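Local coordinates for endo-beta-1,2-glucanase (PDB 6IMV), which hydrolyses beta-1,2-glucans from within the chain, as a fungal endo-acting glycoside hydrolase that binds the beta-1,2-linked disaccharide sophorose, at residues A[65-70]-A[500-505]; A[346-351]-A[416-421]; A[384-389]-A[437-442]; A[412-417]-A[429-434]. All blocks are in the same frame, centred on the assembly; numbering follows the deposited sequence.

Contact 1. Residues A[65-70]-A[500-505]; sequences DWVTGE and DFTTCN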
# COMPACT_ATOMS: atom_id res chain seq x y z
N ASP A 65 -20.58 7.18 9.94
CA ASP A 65 -21.54 8.25 10.17
C ASP A 65 -20.82 9.48 10.72
O ASP A 65 -20.00 9.40 11.63
CB ASP A 65 -22.66 7.77 11.10
CG ASP A 65 -23.74 8.82 11.32
OD1 ASP A 65 -24.64 8.90 10.48
OD2 ASP A 65 -23.63 9.58 12.31
N TRP A 66 -21.17 10.64 10.16
CA TRP A 66 -20.57 11.91 10.51
C TRP A 66 -20.57 12.14 12.02
O TRP A 66 -19.59 12.62 12.57
CB TRP A 66 -21.28 13.05 9.78
CG TRP A 66 -20.66 14.37 10.11
CD1 TRP A 66 -21.13 15.33 10.97
CD2 TRP A 66 -19.38 14.84 9.64
NE1 TRP A 66 -20.25 16.38 11.02
CE2 TRP A 66 -19.17 16.11 10.22
CE3 TRP A 66 -18.41 14.32 8.78
CZ2 TRP A 66 -18.03 16.86 9.96
CZ3 TRP A 66 -17.29 15.06 8.52
CH2 TRP A 66 -17.10 16.32 9.11
N VAL A 67 -21.69 11.81 12.69
CA VAL A 67 -21.86 12.07 14.11
C VAL A 67 -21.38 10.87 14.93
O VAL A 67 -20.63 11.06 15.89
CB VAL A 67 -23.32 12.43 14.44
CG1 VAL A 67 -23.56 12.52 15.95
CG2 VAL A 67 -23.75 13.72 13.74
N THR A 68 -21.82 9.65 14.60
CA THR A 68 -21.60 8.50 15.49
C THR A 68 -20.23 7.86 15.27
O THR A 68 -19.71 7.24 16.18
CB THR A 68 -22.69 7.43 15.35
OG1 THR A 68 -22.50 6.77 14.10
CG2 THR A 68 -24.08 8.00 15.47
N GLY A 69 -19.69 7.96 14.04
CA GLY A 69 -18.45 7.27 13.67
C GLY A 69 -18.63 5.76 13.50
O GLY A 69 -17.65 5.02 13.51
N GLU A 70 -19.88 5.32 13.32
CA GLU A 70 -20.20 3.90 13.08
C GLU A 70 -20.28 3.64 11.57
O GLU A 70 -20.69 4.51 10.81
CB GLU A 70 -21.53 3.52 13.76
CG GLU A 70 -21.39 3.36 15.26
CD GLU A 70 -22.69 3.38 16.05
OE1 GLU A 70 -23.57 4.21 15.76
OE2 GLU A 70 -22.79 2.58 16.97
N ASP A 500 -15.76 15.21 17.94
CA ASP A 500 -15.36 13.81 17.83
C ASP A 500 -16.62 12.94 17.66
O ASP A 500 -17.71 13.29 18.13
CB ASP A 500 -14.57 13.35 19.06
CG ASP A 500 -13.10 13.74 19.05
OD1 ASP A 500 -12.62 14.22 18.00
OD2 ASP A 500 -12.46 13.56 20.08
N PHE A 501 -16.44 11.80 16.99
CA PHE A 501 -17.48 10.78 16.87
C PHE A 501 -17.97 10.39 18.26
O PHE A 501 -17.18 10.26 19.19
CB PHE A 501 -16.94 9.57 16.11
CG PHE A 501 -16.52 9.85 14.69
CD1 PHE A 501 -17.40 10.43 13.79
CD2 PHE A 501 -15.26 9.47 14.24
CE1 PHE A 501 -17.02 10.67 12.48
CE2 PHE A 501 -14.89 9.69 12.92
CZ PHE A 501 -15.77 10.29 12.04
N THR A 502 -19.28 10.16 18.41
CA THR A 502 -19.87 9.94 19.73
C THR A 502 -19.48 8.56 20.28
O THR A 502 -19.57 8.36 21.47
CB THR A 502 -21.39 10.13 19.72
OG1 THR A 502 -21.97 9.24 18.77
CG2 THR A 502 -21.78 11.56 19.41
N THR A 503 -19.04 7.62 19.42
CA THR A 503 -18.57 6.30 19.88
C THR A 503 -17.06 6.29 20.18
O THR A 503 -16.54 5.29 20.65
CB THR A 503 -18.93 5.20 18.87
OG1 THR A 503 -18.35 5.53 17.61
CG2 THR A 503 -20.43 5.03 18.75
N CYS A 504 -16.35 7.41 19.93
CA CYS A 504 -14.88 7.47 20.09
C CYS A 504 -14.44 8.89 20.47
O CYS A 504 -14.04 9.67 19.60
CB CYS A 504 -14.19 7.05 18.79
SG CYS A 504 -12.41 6.73 18.95
N ASN A 505 -14.51 9.21 21.78
CA ASN A 505 -14.24 10.56 22.27
C ASN A 505 -13.64 10.52 23.69
O ASN A 505 -13.47 9.43 24.24
CB ASN A 505 -15.51 11.42 22.22
CG ASN A 505 -16.63 10.89 23.08
OD1 ASN A 505 -16.40 10.07 23.96
ND2 ASN A 505 -17.84 11.39 22.85
O HOH W 1 -19.92 13.69 16.48
O HOH W 2 -16.28 5.65 15.68
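The Phe501 ring carries Gly69 on one face. Gly69 CA sits over it, 3.6 Å from the ring centroid and 26° off the normal, a CH-pi contact. The ring edge faces backbone carbonyls: Val67 O lies near its plane, and Trp66 O is 3.2 Å from Phe501 CE1. The positive phi of Gly69 favours glycine, and without a side chain its CA can lie this close. Beyond the ring, hydrogen bonds join the two segments. Thr502 N donates to Val67 O at 3.0 Å. Thr68 O takes Thr503 OG1 at 2.6 Å, nearly along the C=O axis, and a weak bond from Thr503 N. Thr503 OG1 stands between its own backbone N and carbonyl carbon (chi1 58°), which brings it to that oxygen. A water donates to both Gly69 O and Thr503 OG1. Asp65 OD2 shapes the 65-70 loop by accepting from the N of Val67 and of Thr68. A leucine in place of Phe501 has no flat face for Gly69 CA and would probably leave a gap beside the carbonyls of the loop. Against this loop the tail bonds to the carbonyls of Val67 and Thr68; the Cys15-Cys504 disulfide and an Asp500-Arg16 salt bridge also hold it.

Contact 2. Residues A[346-351]-A[416-421]; sequences SINNVT and STESTR. With NAG (2-acetamido-2-deoxy-beta-D-glucopyranose), chain C; BGC (beta-D-glucopyranose), chain I; NAG (2-acetamido-2-deoxy-beta-D-glucopyranose), chain B.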
# COMPACT_ATOMS: atom_id res chain seq x y z
N SER A 346 -1.82 10.62 -1.68
CA SER A 346 -3.06 10.43 -2.40
C SER A 346 -4.12 9.87 -1.43
O SER A 346 -3.85 8.91 -0.68
CB SER A 346 -2.88 9.50 -3.59
OG SER A 346 -1.81 9.93 -4.42
N ILE A 347 -5.31 10.48 -1.43
CA ILE A 347 -6.28 10.25 -0.36
C ILE A 347 -7.67 10.75 -0.80
O ILE A 347 -7.79 11.65 -1.65
CB ILE A 347 -5.81 10.97 0.93
CG1 ILE A 347 -6.56 10.49 2.17
CG2 ILE A 347 -5.91 12.49 0.80
CD1 ILE A 347 -6.22 9.07 2.56
N ASN A 348 -8.71 10.15 -0.21
CA ASN A 348 -10.07 10.64 -0.33
C ASN A 348 -10.18 12.01 0.35
O ASN A 348 -9.57 12.26 1.40
CB ASN A 348 -11.10 9.66 0.25
CG ASN A 348 -11.35 8.51 -0.70
OD1 ASN A 348 -12.08 8.66 -1.68
ND2 ASN A 348 -10.72 7.38 -0.43
N ASN A 349 -10.99 12.87 -0.27
CA ASN A 349 -11.31 14.20 0.20
C ASN A 349 -12.32 14.09 1.34
O ASN A 349 -12.82 12.99 1.65
CB ASN A 349 -11.87 15.04 -0.96
CG ASN A 349 -11.64 16.53 -0.82
OD1 ASN A 349 -11.22 17.02 0.23
ND2 ASN A 349 -11.90 17.24 -1.90
N VAL A 350 -12.65 15.24 1.93
CA VAL A 350 -13.57 15.34 3.06
C VAL A 350 -14.97 14.86 2.66
O VAL A 350 -15.36 14.88 1.48
CB VAL A 350 -13.62 16.77 3.62
CG1 VAL A 350 -12.27 17.25 4.09
CG2 VAL A 350 -14.20 17.76 2.62
N THR A 351 -15.72 14.44 3.68
CA THR A 351 -17.12 14.17 3.61
C THR A 351 -17.89 15.49 3.69
O THR A 351 -17.57 16.36 4.48
CB THR A 351 -17.55 13.25 4.77
OG1 THR A 351 -16.85 12.01 4.64
CG2 THR A 351 -19.05 13.00 4.79
N SER A 416 -7.80 4.67 12.95
CA SER A 416 -7.62 6.02 12.37
C SER A 416 -8.68 6.29 11.29
O SER A 416 -9.18 5.37 10.61
CB SER A 416 -6.22 6.20 11.84
OG SER A 416 -5.95 5.32 10.75
N THR A 417 -9.01 7.58 11.15
CA THR A 417 -9.90 8.08 10.12
C THR A 417 -9.07 8.40 8.86
O THR A 417 -7.87 8.71 8.96
CB THR A 417 -10.66 9.29 10.66
OG1 THR A 417 -11.27 8.93 11.91
CG2 THR A 417 -11.72 9.80 9.72
N GLU A 418 -9.73 8.35 7.70
CA GLU A 418 -9.10 8.49 6.37
C GLU A 418 -8.18 9.72 6.30
O GLU A 418 -6.99 9.62 5.96
CB GLU A 418 -10.18 8.54 5.28
CG GLU A 418 -9.66 8.83 3.87
CD GLU A 418 -9.29 7.64 3.02
OE1 GLU A 418 -9.24 6.51 3.55
OE2 GLU A 418 -9.02 7.84 1.81
N SER A 419 -8.75 10.91 6.57
CA SER A 419 -8.04 12.16 6.33
C SER A 419 -8.75 13.33 7.01
O SER A 419 -9.93 13.23 7.33
CB SER A 419 -7.89 12.43 4.85
OG SER A 419 -9.14 12.80 4.29
N THR A 420 -8.00 14.42 7.20
CA THR A 420 -8.50 15.70 7.70
C THR A 420 -7.90 16.83 6.85
O THR A 420 -6.76 16.75 6.40
CB THR A 420 -8.14 15.91 9.18
OG1 THR A 420 -8.66 17.17 9.59
CG2 THR A 420 -6.65 15.88 9.46
N ARG A 421 -8.68 17.89 6.66
CA ARG A 421 -8.12 19.14 6.20
C ARG A 421 -7.05 19.59 7.20
O ARG A 421 -7.22 19.42 8.43
CB ARG A 421 -9.22 20.20 6.06
CG ARG A 421 -10.10 20.02 4.82
CD ARG A 421 -11.09 21.15 4.64
NE ARG A 421 -10.41 22.43 4.46
CZ ARG A 421 -9.98 22.93 3.30
NH1 ARG A 421 -10.12 22.25 2.18
NH2 ARG A 421 -9.40 24.11 3.28
C1 NAG C . -11.74 18.67 -1.98
C2 NAG C . -11.80 19.09 -3.44
C3 NAG C . -11.53 20.58 -3.53
C4 NAG C . -12.57 21.34 -2.73
C5 NAG C . -12.66 20.79 -1.31
C6 NAG C . -13.86 21.39 -0.59
C7 NAG C . -11.10 17.20 -4.84
C8 NAG C . -9.99 16.66 -5.70
N2 NAG C . -10.84 18.35 -4.23
O3 NAG C . -11.56 20.99 -4.88
O4 NAG C . -12.15 22.71 -2.67
O5 NAG C . -12.78 19.36 -1.28
O6 NAG C . -13.84 20.94 0.76
O7 NAG C . -12.17 16.62 -4.72
C2 BGC I . -10.72 5.43 -5.71
C3 BGC I . -11.40 5.51 -4.33
C4 BGC I . -10.65 4.70 -3.27
C5 BGC I . -9.14 5.01 -3.33
C6 BGC I . -8.31 4.19 -2.35
C1 BGC I . -9.23 5.72 -5.60
O1 BGC I . -8.53 5.62 -6.84
O2 BGC I . -11.29 6.41 -6.56
O3 BGC I . -12.76 5.07 -4.41
O4 BGC I . -11.16 4.96 -1.94
O5 BGC I . -8.66 4.80 -4.66
O6 BGC I . -8.39 2.81 -2.71
C1 NAG B . -13.21 23.58 -3.13
C2 NAG B . -12.96 25.01 -2.67
C3 NAG B . -14.01 25.98 -3.22
C4 NAG B . -14.32 25.75 -4.70
C5 NAG B . -14.61 24.25 -4.90
C6 NAG B . -15.06 23.87 -6.30
C7 NAG B . -12.06 25.03 -0.38
C8 NAG B . -12.47 25.00 1.06
N2 NAG B . -13.07 25.03 -1.23
O3 NAG B . -13.60 27.33 -3.05
O4 NAG B . -15.42 26.60 -5.06
O5 NAG B . -13.41 23.53 -4.55
O6 NAG B . -13.94 23.80 -7.18
O7 NAG B . -10.89 25.05 -0.72
O HOH W 3 -11.26 19.62 1.67
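Glu418 reaches across to Ile347 and Asn348. Its CG is anti to the backbone N (chi1 174°), and the chain then bends at chi2. From CB the path leads to CG, which lies 3.7 Å from Ile347 CD1. The carboxyl carbon CD packs on the same methyl. At the tip, OE2 accepts two bonds from one residue. Asn348 N comes at 3.1 Å to the anti lone pair. Asn348 ND2 comes at 2.8 Å from above the carboxylate plane, 52° out of it. The other oxygen, OE1, is hydrogen-bonded to Ser435 and Thr432. The buried carboxylate is therefore bonded at both oxygens, which should fix its rotation. Asn348 ND2 also donates to O4 of the bound glucose at 2.9 Å, in a nearly straight bond of 169°. Glu418 probably positions this amide as a second-shell residue for the sugar. Further along, Ser419 OG donates to Asn348 O at 3.0 Å, and Val350 CG1 rests on Arg421 CG at 3.6 Å. A water joins Arg421 NH1 to Asn349 OD1, next to the glycan on Asn349 ND2. The arrangement sets the two-stranded hairpin of 347-352 and 357-362 against strand 415-421, at the wall of the glucose-binding pocket.

Contact 3. Residues A[384-389]-A[437-442]; sequences YSVFPT and VSTVNA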
# COMPACT_ATOMS: atom_id res chain seq x y z
N TYR A 384 -1.70 7.89 6.90
CA TYR A 384 -0.92 6.84 6.21
C TYR A 384 0.31 7.43 5.51
O TYR A 384 1.21 6.68 5.12
CB TYR A 384 -1.81 6.02 5.27
CG TYR A 384 -1.80 6.38 3.81
CD1 TYR A 384 -2.68 7.32 3.29
CD2 TYR A 384 -0.97 5.72 2.91
CE1 TYR A 384 -2.71 7.62 1.94
CE2 TYR A 384 -0.98 6.02 1.56
CZ TYR A 384 -1.86 6.97 1.06
OH TYR A 384 -1.88 7.27 -0.28
N SER A 385 0.37 8.77 5.37
CA SER A 385 1.55 9.48 4.89
C SER A 385 2.81 9.09 5.68
O SER A 385 3.93 9.23 5.18
CB SER A 385 1.35 10.97 4.90
OG SER A 385 1.19 11.46 6.23
N VAL A 386 2.64 8.60 6.91
CA VAL A 386 3.77 8.25 7.79
C VAL A 386 4.34 6.86 7.47
O VAL A 386 5.37 6.51 8.04
CB VAL A 386 3.36 8.30 9.28
CG1 VAL A 386 2.64 9.58 9.64
CG2 VAL A 386 2.56 7.07 9.68
N PHE A 387 3.69 6.04 6.64
CA PHE A 387 4.11 4.63 6.54
C PHE A 387 5.58 4.53 6.12
O PHE A 387 6.31 3.74 6.72
CB PHE A 387 3.14 3.79 5.70
CG PHE A 387 3.40 3.72 4.22
CD1 PHE A 387 4.44 2.96 3.71
CD2 PHE A 387 2.57 4.37 3.33
CE1 PHE A 387 4.67 2.89 2.35
CE2 PHE A 387 2.80 4.31 1.96
CZ PHE A 387 3.84 3.55 1.47
N PRO A 388 6.11 5.33 5.16
CA PRO A 388 7.52 5.21 4.78
C PRO A 388 8.47 5.69 5.89
O PRO A 388 9.57 5.17 6.02
CB PRO A 388 7.68 6.11 3.54
CG PRO A 388 6.27 6.48 3.13
CD PRO A 388 5.42 6.36 4.38
N THR A 389 8.01 6.66 6.69
CA THR A 389 8.76 7.16 7.83
C THR A 389 8.90 6.04 8.88
O THR A 389 9.97 5.86 9.46
CB THR A 389 8.10 8.41 8.43
OG1 THR A 389 7.62 9.24 7.37
CG2 THR A 389 9.03 9.18 9.32
N VAL A 437 -4.15 0.36 6.60
CA VAL A 437 -3.45 -0.91 6.71
C VAL A 437 -2.11 -0.85 5.98
O VAL A 437 -1.27 -1.74 6.17
CB VAL A 437 -4.34 -2.07 6.23
CG1 VAL A 437 -3.65 -3.43 6.37
CG2 VAL A 437 -5.66 -2.07 6.97
N SER A 438 -1.88 0.20 5.17
CA SER A 438 -0.53 0.54 4.69
C SER A 438 0.39 0.78 5.90
O SER A 438 1.50 0.25 5.98
CB SER A 438 -0.57 1.75 3.78
OG SER A 438 -1.32 2.79 4.39
N THR A 439 -0.09 1.60 6.84
CA THR A 439 0.63 1.93 8.05
C THR A 439 0.85 0.67 8.89
O THR A 439 1.95 0.43 9.37
CB THR A 439 -0.10 3.01 8.85
OG1 THR A 439 -0.34 4.10 7.96
CG2 THR A 439 0.70 3.47 10.06
N VAL A 440 -0.20 -0.13 9.04
CA VAL A 440 -0.10 -1.39 9.78
C VAL A 440 1.03 -2.23 9.18
O VAL A 440 1.90 -2.72 9.92
CB VAL A 440 -1.44 -2.14 9.81
CG1 VAL A 440 -1.28 -3.56 10.36
CG2 VAL A 440 -2.49 -1.37 10.60
N ASN A 441 1.04 -2.37 7.85
CA ASN A 441 2.03 -3.21 7.17
C ASN A 441 3.44 -2.64 7.37
O ASN A 441 4.40 -3.40 7.49
CB ASN A 441 1.66 -3.45 5.70
CG ASN A 441 0.74 -4.63 5.55
OD1 ASN A 441 1.06 -5.73 6.02
ND2 ASN A 441 -0.41 -4.43 4.91
N ALA A 442 3.57 -1.31 7.45
CA ALA A 442 4.86 -0.68 7.75
C ALA A 442 5.30 -0.99 9.20
O ALA A 442 6.46 -1.27 9.46
CB ALA A 442 4.79 0.79 7.47
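The segment 384-389, a 3-10 turn leading into a helix, meets one side of helix 433-443, with the CA atoms of Phe387 and Thr439 4.7 Å apart. The small residues Ser438, Thr439 and Ala442 on helix 433-443 are consistent with so close an approach. Ala442 CB fits against the backbone of 384-389. It lies 3.4 Å from Phe387 O and 3.9 Å from Phe387 CB. The same methyl is at the edge of the Phe387 ring, near its plane. A chi1 of 89° carries the Phe387 ring past Ser438, with CD2 4.1 Å from Ser438 CB. Pro388 CD lies over one face of this ring. Ser438 and Ala442 are one helical turn apart, and both face Phe387. The 3-10 segment and the first turn of helix 387-392 pack here, in the buried interior, on helix 433-443, which follows strand 427-432. Tyr384 extends the contact at the start of 384-389. Its CD2 is 3.3 Å from Ser438 OG, at an oblique angle to the ring. That hydroxyl is hydrogen-bonded to Asp434 O in the preceding turn of its own helix, while Tyr384 OH is bonded to Ser346 O. The Tyr384-Ser438 contact is thus van der Waals, with both hydroxyls bonded to other atoms. Thr439 turns its two branches to different neighbours. OG1 comes within 3.3 Å of Tyr384 CA, and the methyl CG2 meets Val386 CG2 at 4.1 Å. Beyond Val386 lie Trp400, Trp401 and Met404 of helix 394-405.

Contact 4. Residues A[412-417]-A[429-434]; sequences NIYGST and ALLTWD. With BGC (beta-D-glucopyranose), chain I.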
# COMPACT_ATOMS: atom_id res chain seq x y z
N ASN A 412 -11.61 6.62 15.38
CA ASN A 412 -12.92 6.00 15.40
C ASN A 412 -12.78 4.58 15.97
O ASN A 412 -11.66 4.14 16.21
CB ASN A 412 -13.54 6.01 14.00
CG ASN A 412 -12.68 5.31 12.97
OD1 ASN A 412 -12.63 4.08 12.93
ND2 ASN A 412 -12.00 6.08 12.14
N ILE A 413 -13.91 3.88 16.13
CA ILE A 413 -13.93 2.53 16.72
C ILE A 413 -13.33 1.49 15.78
O ILE A 413 -13.28 0.31 16.14
CB ILE A 413 -15.35 2.11 17.15
CG1 ILE A 413 -16.36 2.13 15.99
CG2 ILE A 413 -15.84 2.96 18.32
CD1 ILE A 413 -17.64 1.39 16.30
N TYR A 414 -12.88 1.91 14.59
CA TYR A 414 -12.13 1.04 13.67
C TYR A 414 -10.70 1.56 13.46
O TYR A 414 -10.04 1.18 12.48
CB TYR A 414 -12.88 0.95 12.33
CG TYR A 414 -14.37 0.80 12.44
CD1 TYR A 414 -14.97 -0.44 12.59
CD2 TYR A 414 -15.20 1.92 12.41
CE1 TYR A 414 -16.35 -0.58 12.71
CE2 TYR A 414 -16.58 1.80 12.51
CZ TYR A 414 -17.15 0.55 12.66
OH TYR A 414 -18.50 0.46 12.77
N GLY A 415 -10.23 2.42 14.37
CA GLY A 415 -8.86 2.97 14.33
C GLY A 415 -8.84 4.38 13.75
O GLY A 415 -9.73 5.17 14.02
N SER A 416 -7.80 4.67 12.95
CA SER A 416 -7.62 6.02 12.37
C SER A 416 -8.68 6.29 11.29
O SER A 416 -9.18 5.37 10.61
CB SER A 416 -6.22 6.20 11.84
OG SER A 416 -5.95 5.32 10.75
N THR A 417 -9.01 7.58 11.15
CA THR A 417 -9.90 8.08 10.12
C THR A 417 -9.07 8.40 8.86
O THR A 417 -7.87 8.71 8.96
CB THR A 417 -10.66 9.29 10.66
OG1 THR A 417 -11.27 8.93 11.91
CG2 THR A 417 -11.72 9.80 9.72
N ALA A 429 -14.93 11.15 6.49
CA ALA A 429 -15.52 10.21 7.45
C ALA A 429 -15.60 8.84 6.77
O ALA A 429 -16.67 8.39 6.32
CB ALA A 429 -16.87 10.72 7.91
N LEU A 430 -14.43 8.21 6.65
CA LEU A 430 -14.23 7.09 5.77
C LEU A 430 -13.09 6.23 6.33
O LEU A 430 -12.20 6.74 7.03
CB LEU A 430 -13.90 7.66 4.39
CG LEU A 430 -13.70 6.63 3.27
CD1 LEU A 430 -15.03 6.01 2.87
CD2 LEU A 430 -13.03 7.27 2.06
N LEU A 431 -13.15 4.93 6.03
CA LEU A 431 -12.07 3.98 6.28
C LEU A 431 -11.69 3.32 4.95
O LEU A 431 -12.58 2.88 4.24
CB LEU A 431 -12.55 2.90 7.26
CG LEU A 431 -13.35 3.37 8.47
CD1 LEU A 431 -13.99 2.18 9.16
CD2 LEU A 431 -12.49 4.17 9.44
N THR A 432 -10.39 3.22 4.64
CA THR A 432 -9.92 2.41 3.52
C THR A 432 -8.67 1.63 3.93
O THR A 432 -7.96 2.04 4.85
CB THR A 432 -9.63 3.27 2.28
OG1 THR A 432 -8.53 4.13 2.57
CG2 THR A 432 -10.81 4.09 1.82
N TRP A 433 -8.42 0.52 3.23
CA TRP A 433 -7.18 -0.25 3.41
C TRP A 433 -5.97 0.66 3.18
O TRP A 433 -5.02 0.64 3.98
CB TRP A 433 -7.11 -1.46 2.47
CG TRP A 433 -8.07 -2.55 2.82
CD1 TRP A 433 -9.37 -2.64 2.45
CD2 TRP A 433 -7.81 -3.70 3.65
NE1 TRP A 433 -9.94 -3.77 2.96
CE2 TRP A 433 -9.01 -4.44 3.71
CE3 TRP A 433 -6.68 -4.18 4.33
CZ2 TRP A 433 -9.11 -5.63 4.44
CZ3 TRP A 433 -6.79 -5.34 5.06
CH2 TRP A 433 -7.99 -6.05 5.12
N ASP A 434 -6.03 1.44 2.09
CA ASP A 434 -4.93 2.30 1.66
C ASP A 434 -4.53 3.28 2.78
O ASP A 434 -3.34 3.49 3.01
CB ASP A 434 -5.27 3.03 0.35
CG ASP A 434 -5.10 2.20 -0.91
OD1 ASP A 434 -5.73 1.15 -1.02
OD2 ASP A 434 -4.34 2.63 -1.81
C2 BGC I . -10.72 5.43 -5.71
C3 BGC I . -11.40 5.51 -4.33
C4 BGC I . -10.65 4.70 -3.27
C5 BGC I . -9.14 5.01 -3.33
C6 BGC I . -8.31 4.19 -2.35
C1 BGC I . -9.23 5.72 -5.60
O1 BGC I . -8.53 5.62 -6.84
O2 BGC I . -11.29 6.41 -6.56
O3 BGC I . -12.76 5.07 -4.41
O4 BGC I . -11.16 4.96 -1.94
O5 BGC I . -8.66 4.80 -4.66
O6 BGC I . -8.39 2.81 -2.71
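Van der Waals contact is carried by Leu431, whose two methyls part to meet Tyr414 and Asn412. CD1 lies 3.5 Å from Tyr414 CD2 and also touches Tyr414 CB and CG, with Leu431 roughly perpendicular to the Tyr414 side chain. CD2 lies alongside the amide of Asn412, 3.3 Å from ND2, the two side chains running antiparallel. Ser416 O is also near CD2. The hydrogen bonds lie within 412-417 and hold that amide still. With chi1 at 57°, the Asn412 amide turns back over the 412-415 turn, within reach of Tyr414 N. OD1 accepts from Tyr414 N at 2.7 Å, an Asx turn. ND2 donates to Thr417 OG1 at 3.0 Å, close to the amide plane, and weakly to Ser416 O. An alanine at Asn412 is likely to leave Tyr414 N without this acceptor and to open a gap beside Leu431 CD2. Tyr414 OH is bonded to Gly71 N, and Thr417 OG1 also to Lys409 O. The type I turn from Asn412 to Gly415 leads into the antiparallel hairpin of strands 415-421 and 427-432. This hairpin ends at Thr432, the N-cap of helix 433-443, where Thr432 and Asp434 line the glucose pocket.

How the contacts relate
From the N terminus, the loop 65-70 comes first. Contact 1 closes a loop of more than 400 residues, and the other three contacts nest inside it. Contact 2 starts at 346-351 and closes at 416-421. Contact 3 starts between these and ends after them, so the two cross. Contact 4 is a short closure within the span of contact 3. It shares Ser416 and Thr417 with contact 2, and both reach the same glucose. Contact 1 ties the tail to the loop between strands 57-64 and 71-78, contact 2 the 347-362 hairpin to strand 415-421, contact 3 helix 387-392 to helix 433-443, and contact 4 the turn before strand 415-421 to strand 427-432.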